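Cell wall surface anchor family protein (Streptococcus agalactiae serogroup V, PDB 3PG2) probably serves as a pilus subunit attached to the peptidoglycan of the cell wall, and binds calcium ions. Local coordinates at residues Glu201-Ala206 / Lys269-Lys274; Ala265-Leu270 / Glu287-Gln292. All coordinates share one frame; numbering follows the deposited sequence.

Strand 266-274 of the prealbumin-like domain is paired on both flanks, by 201-206 and by 286-290, and so illustrates how an inner strand is held. Following the chain from the N terminus, strand 201-206 comes first; 62 residues later the chain returns as 269-274, and interaction 1 closes that long loop. Interaction 2 then closes a shorter one of 16 residues, when 287-292 folds back on 265-270. The two spans cross rather than nest, overlapping from Ala-265 to Lys-274, and their segments share Lys-269 and Leu-270. The contacts join three neighbours of a four-stranded antiparallel sheet, ordered 239-241, 201-206, 266-274, 286-290, and on its buried face Leu-204 of interaction 1 packs against Phe-288 of interaction 2.

Interaction 1. Residues Glu201-Ala206 / Lys269-Lys274; sequences EFDLLA and KLKETK
The ring of Phe-202 lies alongside the Glu-272 side chain, the two pointing the same way with ring and carboxylate planes 47° apart. CE1 of Phe-202 rests 3.6 Å from CG of Glu-272, and CD1 of Phe-202 meets CB of Leu-270 at 3.8 Å, both approaching the ring obliquely. Beyond these segments the Phe-248 ring meets that of Phe-202 with the two planes nearly parallel. Leu-204 adds to the same buried face, its CD1 4.1 Å from CD2 of Leu-270.

Strands 201-206 and 269-274 run antiparallel inside the prealbumin-like domain, and a classic beta bulge interrupts their register: Thr-273 and Lys-274 both oppose Glu-201. Glu-201 O accepts Thr-273 N at 2.8 Å and, weakly, Lys-274 N, while Glu-201 N donates to Lys-274 O. Beyond the bulge the pairing is regular, with paired bonds at Asp-203/Lys-271 and Leu-205/Lys-269.

At the bulge, a chi1 of 60° sets Thr-273 OG1 between its backbone N and carbonyl carbon, where two waters link it to Glu-201 OE1 and Asp-203 OD1. On the other face, Asp-203 crosses Thr-273 at about a right angle, OD2 of Asp-203 being 3.6 Å from CG2 of Thr-273; OD1 of Asp-203 also forms a salt bridge with Lys-239. The extended chain of Lys-269 passes Ala-206 O, with CE of Lys-269 3.4 Å from that oxygen, and carries NZ to Ser-207 O.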
loop_
_atom_site.group_PDB
_atom_site.type_symbol
_atom_site.label_atom_id
_atom_site.label_comp_id
_atom_site.label_asym_id
_atom_site.label_seq_id
_atom_site.Cartn_x
_atom_site.Cartn_y
_atom_site.Cartn_z
ATOM N N GLU A 201 18.794 23.977 0.185
ATOM C CA GLU A 201 18.825 22.520 0.291
ATOM C C GLU A 201 18.235 22.062 1.612
ATOM O O GLU A 201 18.456 22.705 2.631
ATOM C CB GLU A 201 20.252 21.988 0.112
ATOM C CG GLU A 201 20.803 22.280 -1.275
ATOM C CD GLU A 201 22.211 21.785 -1.499
ATOM O OE1 GLU A 201 22.805 21.162 -0.585
ATOM O OE2 GLU A 201 22.714 22.019 -2.621
ATOM N N PHE A 202 17.483 20.958 1.583
ATOM C CA PHE A 202 16.774 20.461 2.761
ATOM C C PHE A 202 16.911 18.952 2.930
ATOM O O PHE A 202 16.726 18.202 1.975
ATOM C CB PHE A 202 15.267 20.768 2.671
ATOM C CG PHE A 202 14.941 22.208 2.401
ATOM C CD1 PHE A 202 14.662 23.072 3.449
ATOM C CD2 PHE A 202 14.881 22.696 1.092
ATOM C CE1 PHE A 202 14.341 24.400 3.202
ATOM C CE2 PHE A 202 14.573 24.031 0.843
ATOM C CZ PHE A 202 14.306 24.880 1.901
ATOM N N ASP A 203 17.173 18.515 4.161
ATOM C CA ASP A 203 17.017 17.100 4.524
ATOM C C ASP A 203 15.535 16.803 4.809
ATOM O O ASP A 203 14.923 17.486 5.625
ATOM C CB ASP A 203 17.828 16.801 5.789
ATOM C CG ASP A 203 19.333 16.781 5.542
ATOM O OD1 ASP A 203 19.784 16.855 4.378
ATOM O OD2 ASP A 203 20.071 16.667 6.542
ATOM N N LEU A 204 14.954 15.797 4.160
ATOM C CA LEU A 204 13.583 15.387 4.502
ATOM C C LEU A 204 13.584 14.427 5.693
ATOM O O LEU A 204 14.259 13.382 5.669
ATOM C CB LEU A 204 12.847 14.764 3.296
ATOM C CG LEU A 204 11.496 14.091 3.598
ATOM C CD1 LEU A 204 10.390 15.110 3.993
ATOM C CD2 LEU A 204 11.044 13.169 2.440
ATOM N N LEU A 205 12.809 14.775 6.719
ATOM C CA LEU A 205 12.770 14.004 7.957
ATOM C C LEU A 205 11.340 13.649 8.357
ATOM O O LEU A 205 10.411 14.390 8.052
ATOM C CB LEU A 205 13.405 14.796 9.109
ATOM C CG LEU A 205 14.788 15.446 8.902
ATOM C CD1 LEU A 205 15.175 16.260 10.119
ATOM C CD2 LEU A 205 15.864 14.401 8.570
ATOM N N ALA A 206 11.188 12.537 9.080
ATOM C CA ALA A 206 9.929 12.219 9.742
ATOM C C ALA A 206 9.724 13.215 10.863
ATOM O O ALA A 206 10.635 13.979 11.211
ATOM C CB ALA A 206 9.955 10.787 10.307
ATOM N N LYS A 269 9.059 17.014 8.233
ATOM C CA LYS A 269 9.821 18.251 8.366
ATOM C C LYS A 269 11.037 18.319 7.454
ATOM O O LYS A 269 11.536 17.292 6.975
ATOM C CB LYS A 269 10.170 18.558 9.829
ATOM C CG LYS A 269 10.716 17.419 10.622
ATOM C CD LYS A 269 10.843 17.800 12.092
ATOM C CE LYS A 269 11.745 16.798 12.802
ATOM N NZ LYS A 269 11.665 16.837 14.320
ATOM N N LEU A 270 11.492 19.549 7.219
ATOM C CA LEU A 270 12.643 19.813 6.371
ATOM C C LEU A 270 13.704 20.516 7.211
ATOM O O LEU A 270 13.418 21.519 7.851
ATOM C CB LEU A 270 12.244 20.717 5.188
ATOM C CG LEU A 270 11.161 20.161 4.262
ATOM C CD1 LEU A 270 10.744 21.202 3.258
ATOM C CD2 LEU A 270 11.689 18.938 3.548
ATOM N N LYS A 271 14.917 19.973 7.231
ATOM C CA LYS A 271 16.052 20.703 7.805
ATOM C C LYS A 271 16.781 21.423 6.679
ATOM O O LYS A 271 17.366 20.783 5.821
ATOM C CB LYS A 271 17.007 19.735 8.486
ATOM C CG LYS A 271 18.154 20.418 9.201
ATOM C CD LYS A 271 19.302 19.444 9.401
ATOM C CE LYS A 271 20.525 20.166 9.983
ATOM N NZ LYS A 271 21.640 19.222 10.320
ATOM N N GLU A 272 16.761 22.755 6.700
ATOM C CA GLU A 272 17.481 23.559 5.718
ATOM C C GLU A 272 18.978 23.496 6.002
ATOM O O GLU A 272 19.463 24.067 6.994
ATOM C CB GLU A 272 16.991 25.013 5.731
ATOM C CG GLU A 272 17.411 25.823 4.491
ATOM C CD GLU A 272 16.705 27.193 4.372
ATOM O OE1 GLU A 272 17.191 28.033 3.590
ATOM O OE2 GLU A 272 15.682 27.438 5.060
ATOM N N THR A 273 19.706 22.797 5.136
ATOM C CA THR A 273 21.139 22.581 5.341
ATOM C C THR A 273 21.973 23.631 4.618
ATOM O O THR A 273 23.120 23.914 5.001
ATOM C CB THR A 273 21.571 21.171 4.917
ATOM O OG1 THR A 273 21.277 20.970 3.529
ATOM C CG2 THR A 273 20.846 20.116 5.754
ATOM N N LYS A 274 21.390 24.206 3.575
ATOM C CA LYS A 274 22.028 25.280 2.822
ATOM C C LYS A 274 20.956 26.304 2.470
ATOM O O LYS A 274 19.867 25.929 2.008
ATOM C CB LYS A 274 22.684 24.742 1.544
ATOM C CG LYS A 274 23.454 25.812 0.736
ATOM C CD LYS A 274 23.888 25.308 -0.629
ATOM C CE LYS A 274 24.280 26.471 -1.544
ATOM N NZ LYS A 274 23.119 27.412 -1.768
HETATM O O HOH W 1 23.355 21.119 2.066
HETATM O O HOH W 2 20.132 18.728 2.192
#

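Interaction 2. Residues Ala265-Leu270 / Glu287-Gln292; sequences AVTYKL and EFTVSQ
Phe-288 O is approached by two groups of the facing strand: it accepts the proton of Tyr-268 N at 2.8 Å, close to the line of its C=O bond, and Thr-267 CA offers a CA-H...O contact besides. This pairing belongs to the antiparallel hairpin of strands 266-274 and 286-290, the latter at the border of the four-stranded sheet in the prealbumin-like domain. The return bond, Phe-288 N to Tyr-268 O, is set differently, the donor standing 36° out of the carbonyl plane. Val-266 and Val-290 form the second hydrogen-bonded pair, each giving its N to the other's O.

On the buried face, Tyr-268 and Phe-288 keep their rings nearly parallel but so far slid apart that they barely overlap. What rests on the Phe-288 ring is instead the CB of Tyr-268, a CH-pi contact over one face with CB 3.8 Å from the ring centroid. The chi1 of Phe-288, 66°, places CG between its backbone N and carbonyl carbon, turning the ring beneath that methylene. Leu-270 crosses Phe-288 at about a right angle, its CG 3.9 Å from CE2 of Phe-288, and Phe-186 meets this ring edge-to-face. Further along, CG2 of Val-290 lies 3.7 Å from CD2 of Tyr-268, whose OH is hydrogen-bonded to Ala-254 O.

The other face is more polar. Thr-289 CG2 touches Thr-267 OG1 at 3.5 Å, and a water bonded to that OG1 donates a proton to Glu-287 OE1 across 2.8 Å.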
loop_
_atom_site.group_PDB
_atom_site.type_symbol
_atom_site.label_atom_id
_atom_site.label_comp_id
_atom_site.label_asym_id
_atom_site.label_seq_id
_atom_site.Cartn_x
_atom_site.Cartn_y
_atom_site.Cartn_z
ATOM N N ALA A 265 -3.968 13.778 8.359
ATOM C CA ALA A 265 -2.730 14.177 7.716
ATOM C C ALA A 265 -1.534 13.847 8.618
ATOM O O ALA A 265 -1.675 13.755 9.833
ATOM C CB ALA A 265 -2.757 15.696 7.400
ATOM N N VAL A 266 -0.364 13.673 8.013
ATOM C CA VAL A 266 0.855 13.335 8.749
ATOM C C VAL A 266 1.854 14.488 8.594
ATOM O O VAL A 266 2.028 15.025 7.509
ATOM C CB VAL A 266 1.465 12.005 8.232
ATOM C CG1 VAL A 266 2.918 11.804 8.713
ATOM C CG2 VAL A 266 0.541 10.788 8.629
ATOM N N THR A 267 2.515 14.822 9.693
ATOM C CA THR A 267 3.529 15.874 9.714
ATOM C C THR A 267 4.883 15.314 9.321
ATOM O O THR A 267 5.310 14.275 9.815
ATOM C CB THR A 267 3.601 16.522 11.113
ATOM O OG1 THR A 267 2.332 17.090 11.422
ATOM C CG2 THR A 267 4.675 17.609 11.185
ATOM N N TYR A 268 5.555 16.021 8.423
ATOM C CA TYR A 268 6.965 15.752 8.147
ATOM C C TYR A 268 7.732 17.043 8.390
ATOM O O TYR A 268 7.123 18.056 8.698
ATOM C CB TYR A 268 7.139 15.317 6.711
ATOM C CG TYR A 268 6.511 13.963 6.434
ATOM C CD1 TYR A 268 7.272 12.799 6.501
ATOM C CD2 TYR A 268 5.151 13.854 6.139
ATOM C CE1 TYR A 268 6.691 11.526 6.242
ATOM C CE2 TYR A 268 4.571 12.599 5.866
ATOM C CZ TYR A 268 5.337 11.452 5.930
ATOM O OH TYR A 268 4.733 10.222 5.668
ATOM N N LYS A 269 9.059 17.014 8.233
ATOM C CA LYS A 269 9.821 18.251 8.366
ATOM C C LYS A 269 11.037 18.319 7.454
ATOM O O LYS A 269 11.536 17.292 6.975
ATOM C CB LYS A 269 10.170 18.558 9.829
ATOM C CG LYS A 269 10.716 17.419 10.622
ATOM C CD LYS A 269 10.843 17.800 12.092
ATOM C CE LYS A 269 11.745 16.798 12.802
ATOM N NZ LYS A 269 11.665 16.837 14.320
ATOM N N LEU A 270 11.492 19.549 7.219
ATOM C CA LEU A 270 12.643 19.813 6.371
ATOM C C LEU A 270 13.704 20.516 7.211
ATOM O O LEU A 270 13.418 21.519 7.851
ATOM C CB LEU A 270 12.244 20.717 5.188
ATOM C CG LEU A 270 11.161 20.161 4.262
ATOM C CD1 LEU A 270 10.744 21.202 3.258
ATOM C CD2 LEU A 270 11.689 18.938 3.548
ATOM N N GLU A 287 8.162 22.457 9.351
ATOM C CA GLU A 287 7.173 21.372 9.270
ATOM C C GLU A 287 6.229 21.553 8.085
ATOM O O GLU A 287 5.989 22.672 7.631
ATOM C CB GLU A 287 6.350 21.282 10.560
ATOM C CG GLU A 287 7.188 21.049 11.789
ATOM C CD GLU A 287 6.365 20.755 13.021
ATOM O OE1 GLU A 287 5.180 21.153 13.069
ATOM O OE2 GLU A 287 6.911 20.111 13.955
ATOM N N PHE A 288 5.693 20.439 7.587
ATOM C CA PHE A 288 4.587 20.495 6.616
ATOM C C PHE A 288 3.745 19.242 6.822
ATOM O O PHE A 288 4.196 18.302 7.470
ATOM C CB PHE A 288 5.116 20.576 5.173
ATOM C CG PHE A 288 5.848 19.337 4.710
ATOM C CD1 PHE A 288 5.161 18.308 4.046
ATOM C CD2 PHE A 288 7.229 19.200 4.922
ATOM C CE1 PHE A 288 5.828 17.162 3.601
ATOM C CE2 PHE A 288 7.922 18.061 4.480
ATOM C CZ PHE A 288 7.222 17.030 3.814
ATOM N N THR A 289 2.531 19.223 6.290
ATOM C CA THR A 289 1.694 18.029 6.402
ATOM C C THR A 289 1.323 17.482 5.050
ATOM O O THR A 289 1.170 18.238 4.082
ATOM C CB THR A 289 0.380 18.273 7.181
ATOM O OG1 THR A 289 -0.320 19.370 6.597
ATOM C CG2 THR A 289 0.648 18.542 8.670
ATOM N N VAL A 290 1.182 16.156 4.996
ATOM C CA VAL A 290 0.708 15.458 3.797
ATOM C C VAL A 290 -0.724 15.006 4.084
ATOM O O VAL A 290 -1.009 14.433 5.140
ATOM C CB VAL A 290 1.621 14.269 3.415
ATOM C CG1 VAL A 290 1.103 13.540 2.166
ATOM C CG2 VAL A 290 3.068 14.748 3.210
ATOM N N SER A 291 -1.626 15.322 3.167
ATOM C CA SER A 291 -3.038 14.971 3.321
ATOM C C SER A 291 -3.527 14.500 1.967
ATOM O O SER A 291 -2.767 14.476 0.997
ATOM C CB SER A 291 -3.845 16.215 3.703
ATOM O OG SER A 291 -3.894 17.127 2.606
ATOM N N GLN A 292 -4.809 14.186 1.886
ATOM C CA GLN A 292 -5.398 13.762 0.617
ATOM C C GLN A 292 -5.229 14.818 -0.484
ATOM O O GLN A 292 -5.121 14.489 -1.666
ATOM C CB GLN A 292 -6.870 13.420 0.788
ATOM C CG GLN A 292 -7.564 13.066 -0.540
ATOM C CD GLN A 292 -8.971 12.527 -0.353
ATOM O OE1 GLN A 292 -9.828 13.172 0.256
ATOM N NE2 GLN A 292 -9.215 11.342 -0.884
HETATM O O HOH W 3 3.015 20.248 11.553
#